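Local structure of probable quinone reductase Qor (NADPH:quinone reductase) (Zeta-crystallin homolog protein) (Mycobacterium tuberculosis, 4RVU) at residues 239-245 / 265-271; 224-229 / 250-255; 121-126 / 301-306. The protein binds NADPH and probably transfers electrons from it to quinones, as a zeta-crystallin-like quinone reductase of the medium-chain dehydrogenase type. One frame throughout, in Å; residues are numbered along the deposited sequence.

Contact 1: residues 239-245 / 265-271. With NDP (NADPH dihydro-nicotinamide-adenine-dinucleotide phosphate), chain E.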
loop_
_atom_site.group_PDB
_atom_site.type_symbol
_atom_site.label_atom_id
_atom_site.label_comp_id
_atom_site.label_asym_id
_atom_site.label_seq_id
_atom_site.Cartn_x
_atom_site.Cartn_y
_atom_site.Cartn_z
ATOM N N ARG A 239 4.976 6.847 6.656
ATOM C CA ARG A 239 4.924 6.493 5.241
ATOM C C ARG A 239 5.610 5.159 4.938
ATOM O O ARG A 239 5.988 4.887 3.794
ATOM C CB ARG A 239 5.491 7.617 4.367
ATOM C CG ARG A 239 4.586 8.876 4.342
ATOM C CD ARG A 239 5.307 10.055 3.695
ATOM N NE ARG A 239 5.732 9.745 2.331
ATOM C CZ ARG A 239 6.603 10.468 1.629
ATOM N NH1 ARG A 239 7.147 11.561 2.151
ATOM N NH2 ARG A 239 6.924 10.104 0.398
ATOM N N GLY A 240 5.734 4.326 5.968
ATOM C CA GLY A 240 6.377 3.028 5.831
ATOM C C GLY A 240 5.465 2.032 5.139
ATOM O O GLY A 240 4.297 2.313 4.898
ATOM N N THR A 241 5.992 0.855 4.815
ATOM C CA THR A 241 5.210 -0.134 4.065
ATOM C C THR A 241 4.991 -1.394 4.884
ATOM O O THR A 241 5.951 -2.015 5.335
ATOM C CB THR A 241 5.915 -0.525 2.753
ATOM O OG1 THR A 241 5.945 0.598 1.861
ATOM C CG2 THR A 241 5.189 -1.691 2.075
ATOM N N LEU A 242 3.730 -1.761 5.082
ATOM C CA LEU A 242 3.399 -3.041 5.691
ATOM C C LEU A 242 3.153 -4.037 4.564
ATOM O O LEU A 242 2.142 -3.963 3.864
ATOM C CB LEU A 242 2.147 -2.923 6.566
ATOM C CG LEU A 242 2.057 -3.860 7.775
ATOM C CD1 LEU A 242 0.800 -3.606 8.589
ATOM C CD2 LEU A 242 2.119 -5.331 7.367
ATOM N N ALA A 243 4.088 -4.961 4.373
ATOM C CA ALA A 243 3.885 -6.025 3.402
ATOM C C ALA A 243 3.369 -7.243 4.147
ATOM O O ALA A 243 4.143 -7.988 4.768
ATOM C CB ALA A 243 5.169 -6.339 2.658
ATOM N N LEU A 244 2.053 -7.423 4.106
ATOM C CA LEU A 244 1.412 -8.606 4.685
ATOM C C LEU A 244 1.401 -9.692 3.619
ATOM O O LEU A 244 0.553 -9.676 2.723
ATOM C CB LEU A 244 -0.019 -8.264 5.111
ATOM C CG LEU A 244 -0.899 -9.416 5.607
ATOM C CD1 LEU A 244 -0.320 -10.026 6.884
ATOM C CD2 LEU A 244 -2.311 -8.929 5.844
ATOM N N PHE A 245 2.345 -10.629 3.695
ATOM C CA PHE A 245 2.496 -11.618 2.629
ATOM C C PHE A 245 2.092 -13.039 3.042
ATOM O O PHE A 245 2.182 -13.970 2.246
ATOM C CB PHE A 245 3.926 -11.595 2.066
ATOM C CG PHE A 245 4.969 -12.151 3.011
ATOM C CD1 PHE A 245 5.507 -11.363 4.018
ATOM C CD2 PHE A 245 5.410 -13.458 2.879
ATOM C CE1 PHE A 245 6.467 -11.874 4.892
ATOM C CE2 PHE A 245 6.366 -13.976 3.739
ATOM C CZ PHE A 245 6.908 -13.186 4.740
ATOM N N SER A 265 0.247 7.514 7.783
ATOM C CA SER A 265 0.020 7.541 6.325
ATOM C C SER A 265 0.840 6.444 5.658
ATOM O O SER A 265 1.622 6.690 4.729
ATOM C CB SER A 265 0.361 8.907 5.724
ATOM O OG SER A 265 -0.507 9.915 6.216
ATOM N N VAL A 266 0.656 5.227 6.147
ATOM C CA VAL A 266 1.481 4.118 5.701
ATOM C C VAL A 266 0.826 3.425 4.522
ATOM O O VAL A 266 -0.320 3.719 4.172
ATOM C CB VAL A 266 1.705 3.113 6.830
ATOM C CG1 VAL A 266 2.245 3.834 8.059
ATOM C CG2 VAL A 266 0.412 2.388 7.160
ATOM N N TYR A 267 1.567 2.508 3.909
ATOM C CA TYR A 267 1.036 1.693 2.829
ATOM C C TYR A 267 0.788 0.307 3.365
ATOM O O TYR A 267 1.612 -0.220 4.132
ATOM C CB TYR A 267 2.071 1.531 1.723
ATOM C CG TYR A 267 2.501 2.792 1.031
ATOM C CD1 TYR A 267 3.496 3.592 1.569
ATOM C CD2 TYR A 267 1.937 3.167 -0.185
ATOM C CE1 TYR A 267 3.909 4.740 0.928
ATOM C CE2 TYR A 267 2.341 4.322 -0.832
ATOM C CZ TYR A 267 3.337 5.093 -0.271
ATOM O OH TYR A 267 3.761 6.236 -0.911
ATOM N N LEU A 268 -0.324 -0.290 2.943
ATOM C CA LEU A 268 -0.586 -1.706 3.199
ATOM C C LEU A 268 -0.636 -2.436 1.861
ATOM O O LEU A 268 -1.308 -2.005 0.921
ATOM C CB LEU A 268 -1.904 -1.891 3.969
ATOM C CG LEU A 268 -2.379 -3.323 4.230
ATOM C CD1 LEU A 268 -1.414 -4.079 5.167
ATOM C CD2 LEU A 268 -3.790 -3.335 4.786
ATOM N N THR A 269 0.086 -3.546 1.749
ATOM C CA THR A 269 -0.029 -4.326 0.529
ATOM C C THR A 269 -0.067 -5.799 0.887
ATOM O O THR A 269 0.568 -6.215 1.853
ATOM C CB THR A 269 1.126 -4.023 -0.444
ATOM O OG1 THR A 269 0.965 -4.813 -1.634
ATOM C CG2 THR A 269 2.473 -4.363 0.207
ATOM N N ARG A 270 -0.821 -6.582 0.121
ATOM C CA ARG A 270 -0.898 -8.029 0.356
ATOM C C ARG A 270 -0.518 -8.734 -0.938
ATOM O O ARG A 270 -1.389 -9.079 -1.740
ATOM C CB ARG A 270 -2.311 -8.446 0.783
ATOM C CG ARG A 270 -2.381 -9.753 1.622
ATOM C CD ARG A 270 -1.778 -10.969 0.901
ATOM N NE ARG A 270 -1.798 -12.190 1.706
ATOM C CZ ARG A 270 -1.254 -13.347 1.330
ATOM N NH1 ARG A 270 -0.627 -13.453 0.167
ATOM N NH2 ARG A 270 -1.328 -14.407 2.124
ATOM N N PRO A 271 0.790 -8.968 -1.140
ATOM C CA PRO A 271 1.226 -9.505 -2.429
ATOM C C PRO A 271 1.128 -11.027 -2.522
ATOM O O PRO A 271 1.075 -11.741 -1.506
ATOM C CB PRO A 271 2.698 -9.088 -2.493
ATOM C CG PRO A 271 3.138 -9.091 -1.042
ATOM C CD PRO A 271 1.925 -8.578 -0.282
HETATM P PA NDP E . 7.589 -20.835 7.642
HETATM O O1A NDP E . 8.739 -21.777 7.421
HETATM O O2A NDP E . 7.864 -19.390 7.945
HETATM O O5B NDP E . 6.650 -21.434 8.800
HETATM C C5B NDP E . 5.655 -20.620 9.411
HETATM C C4B NDP E . 6.265 -19.987 10.650
HETATM O O4B NDP E . 5.438 -18.938 11.155
HETATM C C3B NDP E . 6.389 -20.991 11.782
HETATM O O3B NDP E . 7.627 -21.701 11.727
HETATM C C2B NDP E . 6.284 -20.130 13.025
HETATM O O2B NDP E . 7.575 -19.802 13.521
HETATM C C1B NDP E . 5.558 -18.871 12.576
HETATM N N9A NDP E . 4.228 -18.874 13.227
HETATM C C8A NDP E . 3.765 -17.942 14.075
HETATM N N7A NDP E . 2.521 -18.252 14.508
HETATM C C5A NDP E . 2.173 -19.417 13.937
HETATM C C6A NDP E . 0.993 -20.309 13.967
HETATM N N6A NDP E . -0.089 -20.003 14.717
HETATM N N1A NDP E . 1.034 -21.435 13.224
HETATM C C2A NDP E . 2.108 -21.745 12.476
HETATM N N3A NDP E . 3.211 -20.984 12.402
HETATM C C4A NDP E . 3.304 -19.827 13.095
HETATM O O3 NDP E . 6.619 -20.928 6.369
HETATM P PN NDP E . 7.101 -20.492 4.902
HETATM O O1N NDP E . 8.520 -19.997 4.985
HETATM O O2N NDP E . 6.727 -21.599 3.952
HETATM O O5D NDP E . 6.152 -19.234 4.593
HETATM C C5D NDP E . 6.177 -18.085 5.435
HETATM C C4D NDP E . 4.876 -17.311 5.286
HETATM O O4D NDP E . 4.873 -16.603 4.048
HETATM C C3D NDP E . 3.684 -18.245 5.246
HETATM O O3D NDP E . 2.611 -17.625 5.953
HETATM C C2D NDP E . 3.323 -18.351 3.781
HETATM O O2D NDP E . 1.915 -18.546 3.629
HETATM C C1D NDP E . 3.767 -17.002 3.239
HETATM N N1N NDP E . 4.196 -17.022 1.840
HETATM C C2N NDP E . 3.685 -16.112 1.009
HETATM C C3N NDP E . 4.049 -16.047 -0.328
HETATM C C7N NDP E . 3.428 -15.002 -1.205
HETATM O O7N NDP E . 3.796 -14.902 -2.362
HETATM N N7N NDP E . 2.495 -14.204 -0.689
HETATM C C4N NDP E . 5.060 -17.009 -0.904
HETATM C C5N NDP E . 5.549 -17.941 0.105
HETATM C C6N NDP E . 5.107 -17.908 1.423
HETATM P P2B NDP E . 7.756 -19.192 14.998
HETATM O O1X NDP E . 6.356 -18.873 15.439
HETATM O O2X NDP E . 8.408 -20.297 15.779
HETATM O O3X NDP E . 8.641 -17.996 14.799
HETATM O O HOH W 1 3.722 8.280 0.904
HETATM O O HOH W 2 6.632 7.203 -0.215
#

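Contact 2: residues 224-229 / 250-255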
loop_
_atom_site.group_PDB
_atom_site.type_symbol
_atom_site.label_atom_id
_atom_site.label_comp_id
_atom_site.label_asym_id
_atom_site.label_seq_id
_atom_site.Cartn_x
_atom_site.Cartn_y
_atom_site.Cartn_z
ATOM N N VAL A 224 2.849 -13.778 9.168
ATOM C CA VAL A 224 2.191 -14.459 10.279
ATOM C C VAL A 224 0.703 -14.098 10.357
ATOM O O VAL A 224 -0.141 -14.943 10.671
ATOM C CB VAL A 224 2.912 -14.126 11.596
ATOM C CG1 VAL A 224 2.130 -14.648 12.795
ATOM C CG2 VAL A 224 4.330 -14.707 11.573
ATOM N N GLY A 225 0.375 -12.845 10.057
ATOM C CA GLY A 225 -1.024 -12.475 9.929
ATOM C C GLY A 225 -1.731 -12.147 11.230
ATOM O O GLY A 225 -1.390 -11.173 11.895
ATOM N N ALA A 226 -2.726 -12.954 11.587
ATOM C CA ALA A 226 -3.660 -12.599 12.668
ATOM C C ALA A 226 -3.021 -12.136 13.978
ATOM O O ALA A 226 -3.432 -11.126 14.546
ATOM C CB ALA A 226 -4.643 -13.737 12.919
ATOM N N THR A 227 -2.011 -12.856 14.459
ATOM C CA THR A 227 -1.428 -12.567 15.778
ATOM C C THR A 227 -0.378 -11.449 15.808
ATOM O O THR A 227 0.058 -11.020 16.881
ATOM C CB THR A 227 -0.822 -13.835 16.418
ATOM O OG1 THR A 227 0.244 -14.319 15.595
ATOM C CG2 THR A 227 -1.875 -14.912 16.549
ATOM N N THR A 228 0.009 -10.959 14.637
ATOM C CA THR A 228 1.076 -9.978 14.574
ATOM C C THR A 228 0.679 -8.687 13.857
ATOM O O THR A 228 1.389 -7.694 13.972
ATOM C CB THR A 228 2.306 -10.549 13.867
ATOM O OG1 THR A 228 1.912 -11.088 12.598
ATOM C CG2 THR A 228 2.950 -11.657 14.711
ATOM N N PHE A 229 -0.421 -8.709 13.106
ATOM C CA PHE A 229 -0.774 -7.570 12.249
ATOM C C PHE A 229 -0.863 -6.236 13.002
ATOM O O PHE A 229 -0.257 -5.238 12.583
ATOM C CB PHE A 229 -2.071 -7.812 11.469
ATOM C CG PHE A 229 -2.378 -6.719 10.488
ATOM C CD1 PHE A 229 -3.144 -5.624 10.870
ATOM C CD2 PHE A 229 -1.864 -6.760 9.198
ATOM C CE1 PHE A 229 -3.416 -4.602 9.984
ATOM C CE2 PHE A 229 -2.134 -5.732 8.296
ATOM C CZ PHE A 229 -2.916 -4.650 8.698
ATOM N N GLY A 250 -3.242 -17.430 11.018
ATOM C CA GLY A 250 -4.645 -17.203 10.711
ATOM C C GLY A 250 -4.836 -15.902 9.960
ATOM O O GLY A 250 -3.949 -15.048 9.954
ATOM N N PRO A 251 -6.003 -15.736 9.329
ATOM C CA PRO A 251 -6.264 -14.566 8.481
ATOM C C PRO A 251 -6.366 -13.261 9.273
ATOM O O PRO A 251 -6.836 -13.261 10.413
ATOM C CB PRO A 251 -7.608 -14.906 7.834
ATOM C CG PRO A 251 -8.302 -15.774 8.860
ATOM C CD PRO A 251 -7.188 -16.607 9.459
ATOM N N VAL A 252 -5.913 -12.164 8.665
ATOM C CA VAL A 252 -6.037 -10.831 9.245
ATOM C C VAL A 252 -7.456 -10.294 9.037
ATOM O O VAL A 252 -7.946 -10.252 7.903
ATOM C CB VAL A 252 -5.025 -9.849 8.611
ATOM C CG1 VAL A 252 -5.221 -8.451 9.162
ATOM C CG2 VAL A 252 -3.598 -10.323 8.862
ATOM N N PRO A 253 -8.127 -9.894 10.132
ATOM C CA PRO A 253 -9.491 -9.352 10.041
ATOM C C PRO A 253 -9.503 -8.052 9.231
ATOM O O PRO A 253 -8.470 -7.381 9.167
ATOM C CB PRO A 253 -9.859 -9.074 11.506
ATOM C CG PRO A 253 -8.955 -9.996 12.312
ATOM C CD PRO A 253 -7.664 -10.004 11.529
ATOM N N PRO A 254 -10.645 -7.718 8.609
ATOM C CA PRO A 254 -10.800 -6.489 7.817
ATOM C C PRO A 254 -10.209 -5.259 8.515
ATOM O O PRO A 254 -10.433 -5.051 9.711
ATOM C CB PRO A 254 -12.315 -6.380 7.671
ATOM C CG PRO A 254 -12.764 -7.815 7.582
ATOM C CD PRO A 254 -11.850 -8.569 8.539
ATOM N N VAL A 255 -9.443 -4.466 7.763
ATOM C CA VAL A 255 -8.700 -3.331 8.306
ATOM C C VAL A 255 -9.358 -2.004 7.944
ATOM O O VAL A 255 -9.452 -1.661 6.764
ATOM C CB VAL A 255 -7.250 -3.320 7.766
ATOM C CG1 VAL A 255 -6.483 -2.116 8.286
ATOM C CG2 VAL A 255 -6.518 -4.636 8.128
#

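Contact 3: residues 121-126 / 301-306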
loop_
_atom_site.group_PDB
_atom_site.type_symbol
_atom_site.label_atom_id
_atom_site.label_comp_id
_atom_site.label_asym_id
_atom_site.label_seq_id
_atom_site.Cartn_x
_atom_site.Cartn_y
_atom_site.Cartn_z
ATOM N N GLU A 121 18.255 -30.684 -3.182
ATOM C CA GLU A 121 17.619 -30.364 -1.901
ATOM C C GLU A 121 17.666 -28.874 -1.594
ATOM O O GLU A 121 16.673 -28.286 -1.153
ATOM C CB GLU A 121 18.325 -31.078 -0.749
ATOM C CG GLU A 121 17.968 -32.529 -0.562
ATOM C CD GLU A 121 18.649 -33.095 0.667
ATOM O OE1 GLU A 121 19.657 -32.501 1.115
ATOM O OE2 GLU A 121 18.188 -34.134 1.175
ATOM N N VAL A 122 18.828 -28.259 -1.809
ATOM C CA VAL A 122 18.949 -26.816 -1.595
ATOM C C VAL A 122 18.070 -26.039 -2.575
ATOM O O VAL A 122 17.386 -25.100 -2.186
ATOM C CB VAL A 122 20.419 -26.351 -1.662
ATOM C CG1 VAL A 122 20.500 -24.838 -1.701
ATOM C CG2 VAL A 122 21.184 -26.885 -0.443
ATOM N N ALA A 123 18.058 -26.442 -3.842
ATOM C CA ALA A 123 17.199 -25.788 -4.834
ATOM C C ALA A 123 15.717 -25.824 -4.436
ATOM O O ALA A 123 14.996 -24.830 -4.580
ATOM C CB ALA A 123 17.403 -26.411 -6.218
ATOM N N ALA A 124 15.255 -26.962 -3.929
ATOM C CA ALA A 124 13.843 -27.102 -3.538
ATOM C C ALA A 124 13.582 -26.472 -2.186
ATOM O O ALA A 124 12.426 -26.343 -1.759
ATOM C CB ALA A 124 13.422 -28.576 -3.525
ATOM N N SER A 125 14.655 -26.086 -1.506
ATOM C CA SER A 125 14.547 -25.309 -0.282
ATOM C C SER A 125 14.481 -23.824 -0.608
ATOM O O SER A 125 13.938 -23.035 0.164
ATOM C CB SER A 125 15.761 -25.555 0.612
ATOM O OG SER A 125 15.718 -26.834 1.211
ATOM N N ALA A 126 15.038 -23.451 -1.754
ATOM C CA ALA A 126 15.376 -22.051 -2.021
ATOM C C ALA A 126 14.437 -21.320 -2.968
ATOM O O ALA A 126 14.204 -20.124 -2.791
ATOM C CB ALA A 126 16.808 -21.950 -2.543
ATOM N N VAL A 301 21.072 -20.962 1.849
ATOM C CA VAL A 301 19.796 -21.606 2.137
ATOM C C VAL A 301 20.048 -23.000 2.664
ATOM O O VAL A 301 20.456 -23.885 1.912
ATOM C CB VAL A 301 18.899 -21.677 0.902
ATOM C CG1 VAL A 301 17.573 -22.360 1.252
ATOM C CG2 VAL A 301 18.640 -20.270 0.351
ATOM N N ALA A 302 19.818 -23.198 3.956
ATOM C CA ALA A 302 20.065 -24.501 4.573
ATOM C C ALA A 302 18.844 -25.382 4.367
ATOM O O ALA A 302 17.731 -24.881 4.207
ATOM C CB ALA A 302 20.357 -24.340 6.053
ATOM N N VAL A 303 19.044 -26.694 4.354
ATOM C CA VAL A 303 17.901 -27.602 4.340
ATOM C C VAL A 303 17.493 -27.834 5.790
ATOM O O VAL A 303 18.180 -28.553 6.519
ATOM C CB VAL A 303 18.247 -28.943 3.669
ATOM C CG1 VAL A 303 17.021 -29.853 3.640
ATOM C CG2 VAL A 303 18.767 -28.703 2.257
ATOM N N GLY A 304 16.387 -27.224 6.212
ATOM C CA GLY A 304 16.009 -27.220 7.624
ATOM C C GLY A 304 15.349 -28.492 8.132
ATOM O O GLY A 304 15.325 -28.759 9.334
ATOM N N GLY A 305 14.808 -29.289 7.223
ATOM C CA GLY A 305 14.205 -30.546 7.626
ATOM C C GLY A 305 13.909 -31.384 6.410
ATOM O O GLY A 305 13.667 -30.842 5.334
ATOM N N ARG A 306 13.918 -32.701 6.589
ATOM C CA ARG A 306 13.697 -33.641 5.495
ATOM C C ARG A 306 12.697 -34.705 5.921
ATOM O O ARG A 306 12.752 -35.197 7.050
ATOM C CB ARG A 306 15.002 -34.348 5.135
ATOM C CG ARG A 306 16.112 -33.448 4.677
ATOM C CD ARG A 306 17.384 -34.251 4.474
ATOM N NE ARG A 306 18.462 -33.438 3.923
ATOM C CZ ARG A 306 19.284 -32.694 4.660
ATOM N NH1 ARG A 306 19.142 -32.654 5.983
ATOM N NH2 ARG A 306 20.246 -31.984 4.079
#

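Contact 1: residues 239-245 / 265-271
The last two strands of the parallel Rossmann sheet, 240-244 and 267-269, meet here within a beta-alpha-beta unit, Leu242 beside Leu268 and Thr241 beside Tyr267, and the residues just past their C-terminal ends meet the nicotinamide carboxamide of NADPH. Four backbone hydrogen bonds join the strands: Tyr267 N to Gly240 O (2.9 Å), Leu242 N to Tyr267 O (2.8 Å), Thr269 N to Leu242 O and, more bent at 143°, Leu244 N to Thr269 O. On one face Leu242 and Leu268 run side by side in the same direction, CB of Leu242 4.0 Å from CD1 of Leu268, under Phe229 of helix 229-234. On the other, CG2 of Thr269 packs against CB of Ala243 (4.1 Å), and the Tyr267 side chain crosses that of Thr241 obliquely. With CG beside its own backbone N (chi1 -63°), the Tyr267 ring turns its edge to the carbonyl oxygens of Arg239 and Gly240, which lie near its plane. Its OH takes hydrogen bonds from two waters that in turn accept from NE and NH2 of Arg239, and is also bonded to Val140 O of the second subunit. Thr269 OG1 bonds to Val266 O of that subunit, whose strand pairs antiparallel with 267-269 and carries the sheet across the dimer. Past the strands, Arg270 sets its CG 3.1 Å from Leu244 O and bends at chi2 (-58°), while CB of Phe245 packs on CG of Pro271. NADPH is held at this end through its carboxamide: N7N donates to Pro271 O (3.0 Å), an oxygen that also accepts from Arg270 NH1 at 2.9 Å and lies out of the guanidinium plane.

Contact 2: residues 224-229 / 250-255
Ala226 N donates to Gly250 O across two irregular loops (2.9 Å, 150° at the hydrogen), reaching that oxygen from above its carbonyl plane. The CA atoms of Ala226 and Val252 mark the nearest backbone approach, 4.5 Å. Gly225 turns the first loop with a positive phi, and its carbonyl oxygen accepts from both Thr228 N and Phe229 N, which fixes the tight bend that leads into helix 229-234. CB of Ala226 lies against the carbonyl oxygens of Gly250 and Pro251. Val252 wedges its two methyls into the bend: CG2 meets CA of Gly225 at 3.5 Å, while CG1, anti to its backbone N (chi1 177°), stands over one face of the Phe229 ring. This is a CH-pi contact, CG1 being 3.8 Å from the ring centroid and 20° off the normal, displaced toward the CG end of the ring. Farther out on the same ring, CG2 of Val255 approaches CE1 and CZ (3.6 Å to CE1), its side chain coming from the direction opposite to that of Phe229. The two valines thus share the ring, one near its root and one near its far end, and both also touch Pro257 of the second subunit. Asp222, at the end of strand 217-222, receives the backbone NH groups of Val224 and Gly225, and Ser249 OG is hydrogen-bonded to Val224 O. In the Rossmann domain the contact joins the loops that follow strands 217-222 and 240-244: Phe229 opens helix 229-234 and, together with Val252, packs on Leu244 of strand 240-244.

Contact 3: residues 121-126 / 301-306
Glu121 and Arg306 reach each other with their side chains crossing at about a right angle, and their carboxylate and guanidinium planes are turned 42° apart. The grip is side-on: NE of Arg306 lies 2.8 Å from OE2 of Glu121, and NH2 is 3.1 Å from OE1. Both oxygens stay close to the guanidinium plane, but the fit is twisted on the acid, for both nitrogens come from out of the carboxylate plane, NH2 meeting OE1 on its syn side. Beneath this salt bridge Val303 CG1 sits over the centre of one guanidinium face, and CG2 of the same valine packs on CB of Glu121 (3.9 Å) and on CG2 of Val122 (4.1 Å). The contact seats helix 120-140 across strand 303-308 and the residues leading into it, at 103° between the two segments, where that strand runs parallel to 327-331 in the mixed sheet that also contains strands of the GroES-like domain. Ser125 OG, beside its backbone N (chi1 -73°), donates to Glu121 O one turn back (2.9 Å) and rests on Val303 CG2. Deeper in, Val301 CG1 meets CB of Ser125 at 3.7 Å, and its CG2 lies 3.8 Å from CB of Ala126.

Contacts 1 and 2 are neighbours in the Rossmann domain, their centres 13 Å apart, and share one apolar core: CE2 of Phe229 is 3.6 Å from CD1 of Leu268, and CD2 of Leu244 is 3.6 Å from CG2 of Val252. Their segments alternate along the chain, and both touch the second subunit. Both also meet NADPH, contact 1 at its carboxamide through Pro271, with a less certain part for Phe245, contact 2 through Val224. Contact 3 lies on the opposite side of the chain's centre, with its centre about 29 Å from that of contact 1, and encloses the other two in sequence; the Val301 side chain is about 10 Å from the cofactor.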